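Long-range contacts in PA0821 (Pseudomonas aeruginosa, PDB 7DRG), which probably serves as the immunity protein (antitoxin) that protects the cell against a VRR-NUC-domain effector of the type VI secretion system: residues 41-46 against 177-182; 73-78 against 112-117; 207-212 against 227-232. All coordinates share one frame; numbering follows the deposited sequence.

Contact 1: 41-46 against 177-182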
ATOM      1  N   ARG B  41     -16.783 -12.447  -3.331  1.00 14.34           N
ATOM      2  CA  ARG B  41     -16.727 -13.065  -4.649  1.00 14.55           C
ATOM      3  C   ARG B  41     -16.350 -14.534  -4.540  1.00 14.94           C
ATOM      4  O   ARG B  41     -15.488 -14.908  -3.734  1.00 15.51           O
ATOM      5  CB  ARG B  41     -15.717 -12.346  -5.548  1.00 15.43           C
ATOM      6  CG  ARG B  41     -15.742 -12.794  -7.008  1.00 15.23           C
ATOM      7  CD  ARG B  41     -14.864 -11.865  -7.867  1.00 15.70           C
ATOM      8  NE  ARG B  41     -13.435 -12.086  -7.658  1.00 18.10           N
ATOM      9  CZ  ARG B  41     -12.504 -11.237  -8.100  1.00 22.25           C
ATOM     10  NH1 ARG B  41     -12.881 -10.139  -8.730  1.00 24.12           N
ATOM     11  NH2 ARG B  41     -11.217 -11.483  -7.913  1.00 22.07           N
ATOM     12  N   GLY B  42     -16.996 -15.354  -5.361  1.00 15.25           N
ATOM     13  CA  GLY B  42     -16.654 -16.762  -5.483  1.00 16.17           C
ATOM     14  C   GLY B  42     -16.169 -17.057  -6.888  1.00 13.35           C
ATOM     15  O   GLY B  42     -16.683 -16.497  -7.859  1.00 15.02           O
ATOM     16  N   THR B  43     -15.173 -17.934  -6.984  1.00 14.08           N
ATOM     17  CA  THR B  43     -14.531 -18.302  -8.241  1.00 15.96           C
ATOM     18  C   THR B  43     -14.483 -19.820  -8.339  1.00 16.56           C
ATOM     19  O   THR B  43     -13.970 -20.483  -7.430  1.00 16.02           O
ATOM     20  CB  THR B  43     -13.113 -17.736  -8.297  1.00 17.65           C
ATOM     21  OG1 THR B  43     -13.157 -16.310  -8.160  1.00 18.16           O
ATOM     22  CG2 THR B  43     -12.430 -18.112  -9.592  1.00 21.90           C
ATOM     23  N   LEU B  44     -15.025 -20.368  -9.428  1.00 16.12           N
ATOM     24  CA  LEU B  44     -15.080 -21.811  -9.639  1.00 15.55           C
ATOM     25  C   LEU B  44     -14.468 -22.128 -10.995  1.00 15.38           C
ATOM     26  O   LEU B  44     -14.903 -21.582 -12.011  1.00 18.88           O
ATOM     27  CB  LEU B  44     -16.523 -22.326  -9.571  1.00 16.90           C
ATOM     28  CG  LEU B  44     -17.264 -22.143  -8.246  1.00 20.14           C
ATOM     29  CD1 LEU B  44     -18.706 -22.600  -8.385  1.00 23.78           C
ATOM     30  CD2 LEU B  44     -16.570 -22.918  -7.150  1.00 21.72           C
ATOM     31  N   TYR B  45     -13.453 -22.989 -11.004  1.00 14.80           N
ATOM     32  CA  TYR B  45     -12.839 -23.472 -12.235  1.00 16.24           C
ATOM     33  C   TYR B  45     -13.416 -24.850 -12.544  1.00 18.69           C
ATOM     34  O   TYR B  45     -13.302 -25.760 -11.719  1.00 18.01           O
ATOM     35  CB  TYR B  45     -11.318 -23.557 -12.094  1.00 18.47           C
ATOM     36  CG  TYR B  45     -10.589 -22.272 -11.726  1.00 15.83           C
ATOM     37  CD1 TYR B  45     -10.531 -21.833 -10.407  1.00 17.15           C
ATOM     38  CD2 TYR B  45      -9.907 -21.537 -12.697  1.00 16.19           C
ATOM     39  CE1 TYR B  45      -9.828 -20.677 -10.061  1.00 18.06           C
ATOM     40  CE2 TYR B  45      -9.211 -20.387 -12.365  1.00 17.26           C
ATOM     41  CZ  TYR B  45      -9.177 -19.965 -11.049  1.00 18.11           C
ATOM     42  OH  TYR B  45      -8.473 -18.821 -10.728  1.00 19.36           O
ATOM     43  N   PHE B  46     -14.008 -25.018 -13.731  1.00 16.64           N
ATOM     44  CA  PHE B  46     -14.750 -26.241 -14.026  1.00 17.44           C
ATOM     45  C   PHE B  46     -14.557 -26.618 -15.487  1.00 15.92           C
ATOM     46  O   PHE B  46     -14.113 -25.810 -16.303  1.00 18.17           O
ATOM     47  CB  PHE B  46     -16.246 -26.087 -13.710  1.00 19.68           C
ATOM     48  CG  PHE B  46     -16.954 -25.105 -14.606  1.00 18.62           C
ATOM     49  CD1 PHE B  46     -16.874 -23.741 -14.365  1.00 19.94           C
ATOM     50  CD2 PHE B  46     -17.703 -25.540 -15.690  1.00 18.76           C
ATOM     51  CE1 PHE B  46     -17.512 -22.832 -15.195  1.00 19.12           C
ATOM     52  CE2 PHE B  46     -18.349 -24.635 -16.518  1.00 21.67           C
ATOM     53  CZ  PHE B  46     -18.254 -23.276 -16.267  1.00 20.97           C
ATOM     54  N   GLN B 177     -11.435 -26.783  -8.790  1.00 18.77           N
ATOM     55  CA  GLN B 177     -10.886 -26.007  -7.691  1.00 17.58           C
ATOM     56  C   GLN B 177     -11.646 -24.696  -7.628  1.00 19.20           C
ATOM     57  O   GLN B 177     -12.354 -24.322  -8.567  1.00 16.48           O
ATOM     58  CB  GLN B 177      -9.388 -25.744  -7.870  1.00 17.67           C
ATOM     59  CG  GLN B 177      -9.064 -25.023  -9.171  1.00 19.09           C
ATOM     60  CD  GLN B 177      -7.586 -24.752  -9.336  1.00 22.20           C
ATOM     61  OE1 GLN B 177      -6.971 -24.084  -8.501  1.00 22.15           O
ATOM     62  NE2 GLN B 177      -7.002 -25.263 -10.422  1.00 22.52           N
ATOM     63  N   GLY B 178     -11.494 -24.000  -6.511  1.00 17.33           N
ATOM     64  CA  GLY B 178     -12.226 -22.760  -6.348  1.00 18.00           C
ATOM     65  C   GLY B 178     -12.001 -22.171  -4.975  1.00 15.48           C
ATOM     66  O   GLY B 178     -11.366 -22.777  -4.105  1.00 16.94           O
ATOM     67  N   TYR B 179     -12.544 -20.971  -4.793  1.00 15.38           N
ATOM     68  CA  TYR B 179     -12.396 -20.235  -3.539  1.00 16.56           C
ATOM     69  C   TYR B 179     -13.419 -19.112  -3.520  1.00 15.73           C
ATOM     70  O   TYR B 179     -13.935 -18.698  -4.564  1.00 15.98           O
ATOM     71  CB  TYR B 179     -10.975 -19.664  -3.361  1.00 15.95           C
ATOM     72  CG  TYR B 179     -10.404 -19.100  -4.639  1.00 14.96           C
ATOM     73  CD1 TYR B 179     -10.712 -17.808  -5.055  1.00 17.68           C
ATOM     74  CD2 TYR B 179      -9.577 -19.875  -5.446  1.00 14.54           C
ATOM     75  CE1 TYR B 179     -10.206 -17.306  -6.253  1.00 16.50           C
ATOM     76  CE2 TYR B 179      -9.069 -19.383  -6.640  1.00 17.05           C
ATOM     77  CZ  TYR B 179      -9.382 -18.104  -7.035  1.00 17.86           C
ATOM     78  OH  TYR B 179      -8.872 -17.642  -8.222  1.00 18.23           O
ATOM     79  N   ALA B 180     -13.680 -18.597  -2.322  1.00 15.02           N
ATOM     80  CA  ALA B 180     -14.566 -17.452  -2.171  1.00 13.85           C
ATOM     81  C   ALA B 180     -14.134 -16.641  -0.962  1.00 16.39           C
ATOM     82  O   ALA B 180     -13.617 -17.187   0.014  1.00 17.66           O
ATOM     83  CB  ALA B 180     -16.028 -17.867  -1.999  1.00 14.25           C
ATOM     84  N   GLY B 181     -14.363 -15.336  -1.037  1.00 15.67           N
ATOM     85  CA  GLY B 181     -14.005 -14.440   0.052  1.00 14.23           C
ATOM     86  C   GLY B 181     -13.971 -13.016  -0.469  1.00 16.25           C
ATOM     87  O   GLY B 181     -14.545 -12.713  -1.509  1.00 17.16           O
ATOM     88  N   HIS B 182     -13.279 -12.157   0.266  1.00 14.99           N
ATOM     89  CA  HIS B 182     -13.132 -10.777  -0.182  1.00 15.32           C
ATOM     90  C   HIS B 182     -12.342 -10.675  -1.482  1.00 15.82           C
ATOM     91  O   HIS B 182     -11.324 -11.351  -1.675  1.00 17.22           O
ATOM     92  CB  HIS B 182     -12.438  -9.947   0.893  1.00 16.18           C
ATOM     93  CG  HIS B 182     -13.269  -9.728   2.116  1.00 17.78           C
ATOM     94  ND1 HIS B 182     -13.193 -10.549   3.219  1.00 19.82           N
ATOM     95  CD2 HIS B 182     -14.204  -8.792   2.407  1.00 21.07           C
ATOM     96  CE1 HIS B 182     -14.032 -10.120   4.144  1.00 23.59           C
ATOM     97  NE2 HIS B 182     -14.662  -9.059   3.676  1.00 20.78           N
TER

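Contact 2: 73-78 against 112-117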
ATOM      1  N   LEU B  73     -28.913  -5.688 -11.058  1.00 21.61           N
ATOM      2  CA  LEU B  73     -28.107  -5.853 -12.259  1.00 20.04           C
ATOM      3  C   LEU B  73     -28.412  -4.750 -13.264  1.00 23.49           C
ATOM      4  O   LEU B  73     -29.555  -4.305 -13.394  1.00 25.23           O
ATOM      5  CB  LEU B  73     -28.374  -7.216 -12.895  1.00 19.80           C
ATOM      6  CG  LEU B  73     -27.935  -8.420 -12.060  1.00 21.21           C
ATOM      7  CD1 LEU B  73     -28.244  -9.716 -12.797  1.00 23.22           C
ATOM      8  CD2 LEU B  73     -26.451  -8.327 -11.738  1.00 21.17           C
ATOM      9  N   THR B  74     -27.377  -4.313 -13.984  1.00 22.16           N
ATOM     10  CA  THR B  74     -27.515  -3.172 -14.883  1.00 21.01           C
ATOM     11  C   THR B  74     -26.977  -3.421 -16.292  1.00 20.50           C
ATOM     12  O   THR B  74     -27.501  -2.847 -17.249  1.00 23.08           O
ATOM     13  CB  THR B  74     -26.816  -1.951 -14.282  1.00 20.63           C
ATOM     14  OG1 THR B  74     -25.491  -2.313 -13.881  1.00 22.39           O
ATOM     15  CG2 THR B  74     -27.593  -1.437 -13.081  1.00 23.76           C
ATOM     16  N   TRP B  75     -25.960  -4.273 -16.443  1.00 20.37           N
ATOM     17  CA  TRP B  75     -25.291  -4.448 -17.727  1.00 21.12           C
ATOM     18  C   TRP B  75     -24.934  -5.906 -17.971  1.00 23.84           C
ATOM     19  O   TRP B  75     -24.610  -6.650 -17.041  1.00 20.77           O
ATOM     20  CB  TRP B  75     -24.005  -3.608 -17.810  1.00 20.71           C
ATOM     21  CG  TRP B  75     -24.229  -2.176 -17.525  1.00 21.42           C
ATOM     22  CD1 TRP B  75     -23.924  -1.508 -16.374  1.00 23.33           C
ATOM     23  CD2 TRP B  75     -24.825  -1.211 -18.403  1.00 23.19           C
ATOM     24  NE1 TRP B  75     -24.299  -0.196 -16.477  1.00 24.06           N
ATOM     25  CE2 TRP B  75     -24.847   0.019 -17.714  1.00 26.12           C
ATOM     26  CE3 TRP B  75     -25.350  -1.271 -19.696  1.00 24.23           C
ATOM     27  CZ2 TRP B  75     -25.368   1.180 -18.276  1.00 30.97           C
ATOM     28  CZ3 TRP B  75     -25.864  -0.115 -20.255  1.00 29.59           C
ATOM     29  CH2 TRP B  75     -25.866   1.096 -19.544  1.00 30.34           C
ATOM     30  N   LEU B  76     -24.971  -6.299 -19.245  1.00 21.17           N
ATOM     31  CA  LEU B  76     -24.448  -7.584 -19.694  1.00 20.56           C
ATOM     32  C   LEU B  76     -23.344  -7.337 -20.713  1.00 19.99           C
ATOM     33  O   LEU B  76     -23.594  -6.747 -21.776  1.00 23.00           O
ATOM     34  CB  LEU B  76     -25.554  -8.449 -20.305  1.00 21.23           C
ATOM     35  CG  LEU B  76     -25.025  -9.711 -20.983  1.00 19.56           C
ATOM     36  CD1 LEU B  76     -24.360 -10.627 -19.968  1.00 20.65           C
ATOM     37  CD2 LEU B  76     -26.168 -10.424 -21.695  1.00 22.39           C
ATOM     38  N   TRP B  77     -22.136  -7.800 -20.397  1.00 21.11           N
ATOM     39  CA  TRP B  77     -20.989  -7.732 -21.298  1.00 21.73           C
ATOM     40  C   TRP B  77     -20.762  -9.099 -21.940  1.00 24.50           C
ATOM     41  O   TRP B  77     -20.793 -10.127 -21.253  1.00 23.46           O
ATOM     42  CB  TRP B  77     -19.720  -7.289 -20.549  1.00 23.39           C
ATOM     43  CG  TRP B  77     -19.652  -5.817 -20.204  1.00 26.76           C
ATOM     44  CD1 TRP B  77     -19.919  -5.233 -18.988  1.00 30.72           C
ATOM     45  CD2 TRP B  77     -19.276  -4.748 -21.086  1.00 29.96           C
ATOM     46  NE1 TRP B  77     -19.738  -3.870 -19.074  1.00 30.14           N
ATOM     47  CE2 TRP B  77     -19.342  -3.548 -20.345  1.00 37.86           C
ATOM     48  CE3 TRP B  77     -18.893  -4.691 -22.428  1.00 29.12           C
ATOM     49  CZ2 TRP B  77     -19.039  -2.309 -20.906  1.00 29.85           C
ATOM     50  CZ3 TRP B  77     -18.597  -3.459 -22.983  1.00 41.17           C
ATOM     51  CH2 TRP B  77     -18.676  -2.285 -22.224  1.00 37.46           C
ATOM     52  N   ARG B  78     -20.543  -9.109 -23.254  1.00 21.23           N
ATOM     53  CA  ARG B  78     -20.245 -10.328 -23.991  1.00 26.81           C
ATOM     54  C   ARG B  78     -19.091 -10.056 -24.945  1.00 31.09           C
ATOM     55  O   ARG B  78     -19.067  -9.020 -25.612  1.00 30.51           O
ATOM     56  CB  ARG B  78     -21.465 -10.834 -24.779  1.00 26.47           C
ATOM     57  CG  ARG B  78     -22.644 -11.303 -23.915  1.00 21.59           C
ATOM     58  CD  ARG B  78     -23.814 -11.730 -24.792  1.00 25.03           C
ATOM     59  NE  ARG B  78     -24.188 -10.640 -25.677  1.00 28.16           N
ATOM     60  CZ  ARG B  78     -24.823 -10.800 -26.829  1.00 33.88           C
ATOM     61  NH1 ARG B  78     -25.172 -12.017 -27.234  1.00 33.99           N
ATOM     62  NH2 ARG B  78     -25.109  -9.738 -27.571  1.00 32.96           N
ATOM     63  N   CYS B 112     -21.062 -11.632 -18.837  1.00 18.03           N
ATOM     64  CA  CYS B 112     -20.669 -10.943 -17.611  1.00 18.79           C
ATOM     65  C   CYS B 112     -21.765  -9.958 -17.226  1.00 21.61           C
ATOM     66  O   CYS B 112     -21.902  -8.903 -17.853  1.00 22.84           O
ATOM     67  CB  CYS B 112     -19.332 -10.233 -17.792  1.00 18.48           C
ATOM     68  SG  CYS B 112     -18.777  -9.457 -16.273  1.00 27.91           S
ATOM     69  N   TYR B 113     -22.542 -10.309 -16.201  1.00 15.74           N
ATOM     70  CA  TYR B 113     -23.574  -9.436 -15.662  1.00 17.37           C
ATOM     71  C   TYR B 113     -22.975  -8.610 -14.537  1.00 19.45           C
ATOM     72  O   TYR B 113     -22.351  -9.163 -13.622  1.00 18.26           O
ATOM     73  CB  TYR B 113     -24.751 -10.242 -15.115  1.00 16.18           C
ATOM     74  CG  TYR B 113     -25.543 -11.018 -16.145  1.00 16.93           C
ATOM     75  CD1 TYR B 113     -25.175 -12.311 -16.503  1.00 18.25           C
ATOM     76  CD2 TYR B 113     -26.672 -10.465 -16.733  1.00 19.13           C
ATOM     77  CE1 TYR B 113     -25.925 -13.038 -17.432  1.00 20.05           C
ATOM     78  CE2 TYR B 113     -27.427 -11.190 -17.659  1.00 19.32           C
ATOM     79  CZ  TYR B 113     -27.038 -12.462 -18.004  1.00 24.23           C
ATOM     80  OH  TYR B 113     -27.783 -13.172 -18.916  1.00 24.22           O
ATOM     81  N   THR B 114     -23.171  -7.294 -14.598  1.00 20.74           N
ATOM     82  CA  THR B 114     -22.622  -6.397 -13.587  1.00 21.38           C
ATOM     83  C   THR B 114     -23.714  -5.475 -13.060  1.00 20.77           C
ATOM     84  O   THR B 114     -24.816  -5.401 -13.604  1.00 20.68           O
ATOM     85  CB  THR B 114     -21.457  -5.558 -14.133  1.00 23.49           C
ATOM     86  OG1 THR B 114     -21.948  -4.616 -15.095  1.00 28.73           O
ATOM     87  CG2 THR B 114     -20.390  -6.437 -14.770  1.00 23.07           C
ATOM     88  N   SER B 115     -23.380  -4.747 -11.990  1.00 20.85           N
ATOM     89  CA  SER B 115     -24.323  -3.845 -11.338  1.00 22.28           C
ATOM     90  C   SER B 115     -23.806  -2.413 -11.256  1.00 21.38           C
ATOM     91  O   SER B 115     -24.384  -1.602 -10.528  1.00 21.37           O
ATOM     92  CB  SER B 115     -24.661  -4.349  -9.926  1.00 18.99           C
ATOM     93  OG  SER B 115     -23.489  -4.391  -9.122  1.00 21.38           O
ATOM     94  N   GLY B 116     -22.753  -2.069 -11.989  1.00 21.11           N
ATOM     95  CA  GLY B 116     -22.293  -0.691 -11.977  1.00 23.26           C
ATOM     96  C   GLY B 116     -23.342   0.244 -12.558  1.00 24.91           C
ATOM     97  O   GLY B 116     -24.056  -0.105 -13.499  1.00 23.62           O
ATOM     98  N   LYS B 117     -23.431   1.453 -11.999  1.00 23.50           N
ATOM     99  CA  LYS B 117     -24.365   2.433 -12.550  1.00 28.26           C
ATOM    100  C   LYS B 117     -24.021   2.761 -13.998  1.00 26.45           C
ATOM    101  O   LYS B 117     -24.875   2.680 -14.890  1.00 28.80           O
ATOM    102  CB  LYS B 117     -24.373   3.707 -11.700  1.00 34.69           C
ATOM    103  CG  LYS B 117     -25.356   4.750 -12.214  1.00 46.58           C
ATOM    104  CD  LYS B 117     -25.384   5.998 -11.348  1.00 52.95           C
ATOM    105  CE  LYS B 117     -26.194   7.101 -12.024  1.00 58.56           C
ATOM    106  NZ  LYS B 117     -27.570   6.657 -12.393  1.00 64.49           N
TER

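Contact 3: 207-212 against 227-232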
ATOM      1  N   GLY B 207      -6.250 -11.549   3.354  1.00 20.22           N
ATOM      2  CA  GLY B 207      -7.413 -12.350   3.018  1.00 19.61           C
ATOM      3  C   GLY B 207      -8.066 -12.013   1.699  1.00 23.23           C
ATOM      4  O   GLY B 207      -9.085 -12.606   1.336  1.00 21.86           O
ATOM      5  N   LEU B 208      -7.500 -11.075   0.953  1.00 18.90           N
ATOM      6  CA  LEU B 208      -8.083 -10.635  -0.305  1.00 16.94           C
ATOM      7  C   LEU B 208      -7.589 -11.506  -1.450  1.00 18.40           C
ATOM      8  O   LEU B 208      -6.382 -11.714  -1.596  1.00 21.71           O
ATOM      9  CB  LEU B 208      -7.694  -9.182  -0.558  1.00 15.97           C
ATOM     10  CG  LEU B 208      -8.242  -8.640  -1.864  1.00 20.14           C
ATOM     11  CD1 LEU B 208      -9.572  -7.945  -1.581  1.00 21.44           C
ATOM     12  CD2 LEU B 208      -7.210  -7.724  -2.516  1.00 22.43           C
ATOM     13  N   ASP B 209      -8.512 -11.986  -2.279  1.00 17.67           N
ATOM     14  CA  ASP B 209      -8.116 -12.618  -3.525  1.00 18.03           C
ATOM     15  C   ASP B 209      -7.798 -11.556  -4.567  1.00 20.89           C
ATOM     16  O   ASP B 209      -8.434 -10.502  -4.613  1.00 25.35           O
ATOM     17  CB  ASP B 209      -9.220 -13.538  -4.055  1.00 19.43           C
ATOM     18  CG  ASP B 209      -8.849 -14.172  -5.380  1.00 23.11           C
ATOM     19  OD1 ASP B 209      -7.781 -14.819  -5.439  1.00 23.80           O
ATOM     20  OD2 ASP B 209      -9.618 -14.022  -6.359  1.00 23.48           O
ATOM     21  N   VAL B 210      -6.816 -11.857  -5.424  1.00 21.29           N
ATOM     22  CA  VAL B 210      -6.324 -10.935  -6.442  1.00 19.18           C
ATOM     23  C   VAL B 210      -6.227 -11.670  -7.770  1.00 21.19           C
ATOM     24  O   VAL B 210      -5.927 -12.866  -7.813  1.00 23.83           O
ATOM     25  CB  VAL B 210      -4.946 -10.353  -6.038  1.00 24.38           C
ATOM     26  CG1 VAL B 210      -4.337  -9.523  -7.156  1.00 39.82           C
ATOM     27  CG2 VAL B 210      -5.082  -9.530  -4.768  1.00 27.17           C
ATOM     28  N   GLY B 211      -6.487 -10.952  -8.857  1.00 21.75           N
ATOM     29  CA  GLY B 211      -6.223 -11.454 -10.193  1.00 24.35           C
ATOM     30  C   GLY B 211      -7.500 -11.773 -10.956  1.00 22.11           C
ATOM     31  O   GLY B 211      -8.618 -11.532 -10.499  1.00 25.57           O
ATOM     32  N   THR B 212      -7.295 -12.316 -12.156  1.00 19.93           N
ATOM     33  CA  THR B 212      -8.367 -12.582 -13.115  1.00 21.02           C
ATOM     34  C   THR B 212      -8.359 -14.073 -13.445  1.00 22.27           C
ATOM     35  O   THR B 212      -7.504 -14.543 -14.201  1.00 22.27           O
ATOM     36  CB  THR B 212      -8.184 -11.732 -14.369  1.00 24.28           C
ATOM     37  OG1 THR B 212      -8.114 -10.353 -13.994  1.00 27.44           O
ATOM     38  CG2 THR B 212      -9.355 -11.929 -15.306  1.00 25.40           C
ATOM     39  N   ILE B 227      -3.707 -25.795  -6.203  1.00 21.39           N
ATOM     40  CA  ILE B 227      -4.640 -24.696  -5.981  1.00 21.28           C
ATOM     41  C   ILE B 227      -3.892 -23.373  -5.881  1.00 22.29           C
ATOM     42  O   ILE B 227      -2.717 -23.315  -5.502  1.00 23.65           O
ATOM     43  CB  ILE B 227      -5.508 -24.891  -4.716  1.00 19.91           C
ATOM     44  CG1 ILE B 227      -4.635 -24.969  -3.459  1.00 24.02           C
ATOM     45  CG2 ILE B 227      -6.403 -26.115  -4.858  1.00 20.54           C
ATOM     46  CD1 ILE B 227      -5.436 -24.988  -2.178  1.00 24.95           C
ATOM     47  N   LYS B 228      -4.604 -22.297  -6.216  1.00 16.88           N
ATOM     48  CA  LYS B 228      -4.032 -20.960  -6.150  1.00 17.83           C
ATOM     49  C   LYS B 228      -3.972 -20.446  -4.720  1.00 20.12           C
ATOM     50  O   LYS B 228      -2.948 -19.905  -4.285  1.00 19.30           O
ATOM     51  CB  LYS B 228      -4.860 -20.010  -7.015  1.00 20.41           C
ATOM     52  CG  LYS B 228      -4.411 -18.554  -6.970  1.00 22.74           C
ATOM     53  CD  LYS B 228      -5.541 -17.683  -7.493  1.00 24.65           C
ATOM     54  CE  LYS B 228      -5.265 -16.206  -7.304  1.00 29.13           C
ATOM     55  NZ  LYS B 228      -6.455 -15.398  -7.708  1.00 27.50           N
ATOM     56  N   THR B 229      -5.066 -20.587  -3.979  1.00 20.50           N
ATOM     57  CA  THR B 229      -5.163 -19.934  -2.685  1.00 20.21           C
ATOM     58  C   THR B 229      -6.290 -20.560  -1.885  1.00 20.51           C
ATOM     59  O   THR B 229      -7.220 -21.158  -2.439  1.00 19.98           O
ATOM     60  CB  THR B 229      -5.416 -18.426  -2.832  1.00 22.07           C
ATOM     61  OG1 THR B 229      -5.396 -17.809  -1.539  1.00 19.48           O
ATOM     62  CG2 THR B 229      -6.781 -18.176  -3.471  1.00 23.83           C
ATOM     63  N   VAL B 230      -6.185 -20.412  -0.573  1.00 20.14           N
ATOM     64  CA  VAL B 230      -7.321 -20.612   0.312  1.00 19.00           C
ATOM     65  C   VAL B 230      -7.987 -19.258   0.539  1.00 20.63           C
ATOM     66  O   VAL B 230      -7.390 -18.199   0.326  1.00 19.44           O
ATOM     67  CB  VAL B 230      -6.894 -21.262   1.646  1.00 21.26           C
ATOM     68  CG1 VAL B 230      -5.997 -22.465   1.390  1.00 22.52           C
ATOM     69  CG2 VAL B 230      -6.180 -20.241   2.538  1.00 19.86           C
ATOM     70  N   SER B 231      -9.245 -19.287   0.956  1.00 18.22           N
ATOM     71  CA  SER B 231      -9.926 -18.074   1.395  1.00 18.47           C
ATOM     72  C   SER B 231     -11.011 -18.502   2.371  1.00 18.92           C
ATOM     73  O   SER B 231     -10.910 -19.568   2.983  1.00 19.62           O
ATOM     74  CB  SER B 231     -10.469 -17.275   0.198  1.00 20.05           C
ATOM     75  OG  SER B 231     -10.802 -15.957   0.615  1.00 19.02           O
ATOM     76  N   TRP B 232     -12.042 -17.668   2.533  1.00 16.98           N
ATOM     77  CA  TRP B 232     -13.135 -18.029   3.437  1.00 17.68           C
ATOM     78  C   TRP B 232     -13.744 -19.369   3.046  1.00 16.26           C
ATOM     79  O   TRP B 232     -13.984 -20.232   3.900  1.00 18.10           O
ATOM     80  CB  TRP B 232     -14.204 -16.932   3.446  1.00 18.55           C
ATOM     81  CG  TRP B 232     -15.331 -17.229   4.394  1.00 17.77           C
ATOM     82  CD1 TRP B 232     -15.224 -17.626   5.700  1.00 18.61           C
ATOM     83  CD2 TRP B 232     -16.737 -17.156   4.114  1.00 16.86           C
ATOM     84  NE1 TRP B 232     -16.473 -17.808   6.244  1.00 19.53           N
ATOM     85  CE2 TRP B 232     -17.420 -17.524   5.296  1.00 17.79           C
ATOM     86  CE3 TRP B 232     -17.482 -16.805   2.986  1.00 19.92           C
ATOM     87  CZ2 TRP B 232     -18.813 -17.547   5.378  1.00 20.18           C
ATOM     88  CZ3 TRP B 232     -18.865 -16.836   3.066  1.00 20.05           C
ATOM     89  CH2 TRP B 232     -19.518 -17.208   4.244  1.00 19.99           C
TER
HETATM   90  O   HOH W   1      -9.154 -15.172  -8.761  1.00 26.19           O

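Contact 1: 41-46 against 177-182
The phenol oxygens of Y45 and Y179 meet at 2.8 Å, OH to OH, in a hydrogen bond whose donor could be either residue. Y179 OH lies near the plane of the Y45 ring, at its edge, and Y45 CE1 packs against Y179 CE2 at 3.7 Å, so the two rings slant across one another. T43 runs alongside Y179, pointing the same way: its CB rests 3.6 Å from Y179 CE1, and its methyl CG2 reaches toward the phenol end. Q177 CG, placed by a chi1 of 58°, lies 3.7 Å from Y45 CD1. With CG of Y179 set between its backbone N and carbonyl carbon (chi1 41°), the ring leans back toward strand 34-46. All four side chains emerge on one face of an antiparallel sheet, where T43 pairs with Y179 and Y45 with Q177 as hydrogen-bonded pairs. T43 N donates to Y179 O at 2.8 Å. The non-hydrogen-bonded pair L44-G178 lies between them, and a second such pair, G42-A180, follows beyond T43-Y179; the latter closes to 4.0 Å between CA atoms, with A180 CB 3.7 Å from G42 CA. G178 CA lies 3.1 Å from T43 O. Helix 161-173 packs on the face that carries L44 and A180, its F166 touching both. On the tyrosine face, A213 of helix 213-216 meets T43 and Y45. The polar ends there have further partners: E147 OE1 bonds T43 OG1, and Y302 OH bonds Q177 NE2.

Contact 2: 73-78 against 112-117
W75 lies across T114 at a classic beta bulge, where T74 and W75 together face T114 on the antiparallel strand. The carbonyl of T114 serves both residues of the bulge: T74 N donates at 2.8 Å to T114 O, in the carbonyl plane, whereas W75 N approaches T114 O from above that plane over a longer 3.3 Å. From the bulge the indole can be followed outward. Its CB touches T114 OG1 at 3.6 Å, and with CG anti to the carbonyl carbon (chi1 -54°) the ring is carried along the loop that continues from the partner strand. CD1 comes close to G116 O, and NE1 points between two carbonyls, making weak hydrogen bonds to G116 O and K117 O. Beyond NE1, CZ2 still lies beside K117 O, 3.7 Å away. These oxygens sit at the edge of the indole, near its plane. G116 O has a second donor in T74, whose hydroxyl OG1 bonds it at 2.7 Å, and the loop after strand 109-114 is thus gripped by neighbouring side chains of the bulge. Past the bulge the strands regain regular pairing, L76 opposite Y113 and W77 opposite C112, with W77 N donating an almost straight bond to C112 O. L87 of strand 87-89 packs against both W75 and W77. On the other face F62 stacks with the Y113 ring, and M99 of helix 96-101 touches L76 and Y113. A CH-pi contact joins this pair: the L76 methyl CD1 stands 3.6 Å from the Y113 ring centroid, only 5° off the ring normal.

Contact 3: 207-212 against 227-232
The carboxylate of D209 is met by K228: NZ approaches OD1 on the syn side, 16° out of the carboxylate plane, in a 2.7 Å salt bridge between K228 NZ and D209 OD1. The same ammonium group reaches the peptide carbonyl of V210, where K228 NZ donates to V210 O at 2.6 Å, tilted 26° from the carbonyl plane. A water completes the bridge, donating to D209 OD2 at 2.7 Å and accepting a weak bond from K228 NZ. K228 arrives as an almost fully extended chain, CG anti to the backbone N (chi1 177°), and meets the D209 side chain at about a right angle. Its CE lies 3.4 Å from each of D209 OD1 and V210 O. The methyl of T229 lies beside D209 OD1 too, with CG2 at 4.0 Å. T229 OG1 hydrogen-bonds V230 O and R330 NH2. Within this buried setting the charge of K228 is probably balanced by D209, whose OD2 also has a long, weak ion pair with R41. The contact therefore pins together two irregular loops: 207-212, which connects helix 191-204 to helix 213-216, and the segment 227-232, which leads into strand 233-237. Both lie against Y179 of strand 177-180, which touches D209 and T229, while W327 of helix 321-328 packs on D209, V210 and K228.

In the fold
After helix 4-13 and strand 19-22 the chain forms strand 34-46, whose partner in contact 1 arrives only 131 residues later. Contact 2 is nested inside that long loop: it closes the shorter excursion from 73-78 to 112-117 and joins strands 75-77 and 109-114, its centre about 19 Å from that of contact 1. After contact 1 has closed, helix 191-204 leads into contact 3, which closes the following loop around helix 213-216 before strand 233-237. Contacts 1 and 3 touch: D209 N probably bonds H182 O, tying the 207-212 loop to the strand region. Contact 2 touches neither, but its strands connect with contact 1 through strands 126-131 and 144-151.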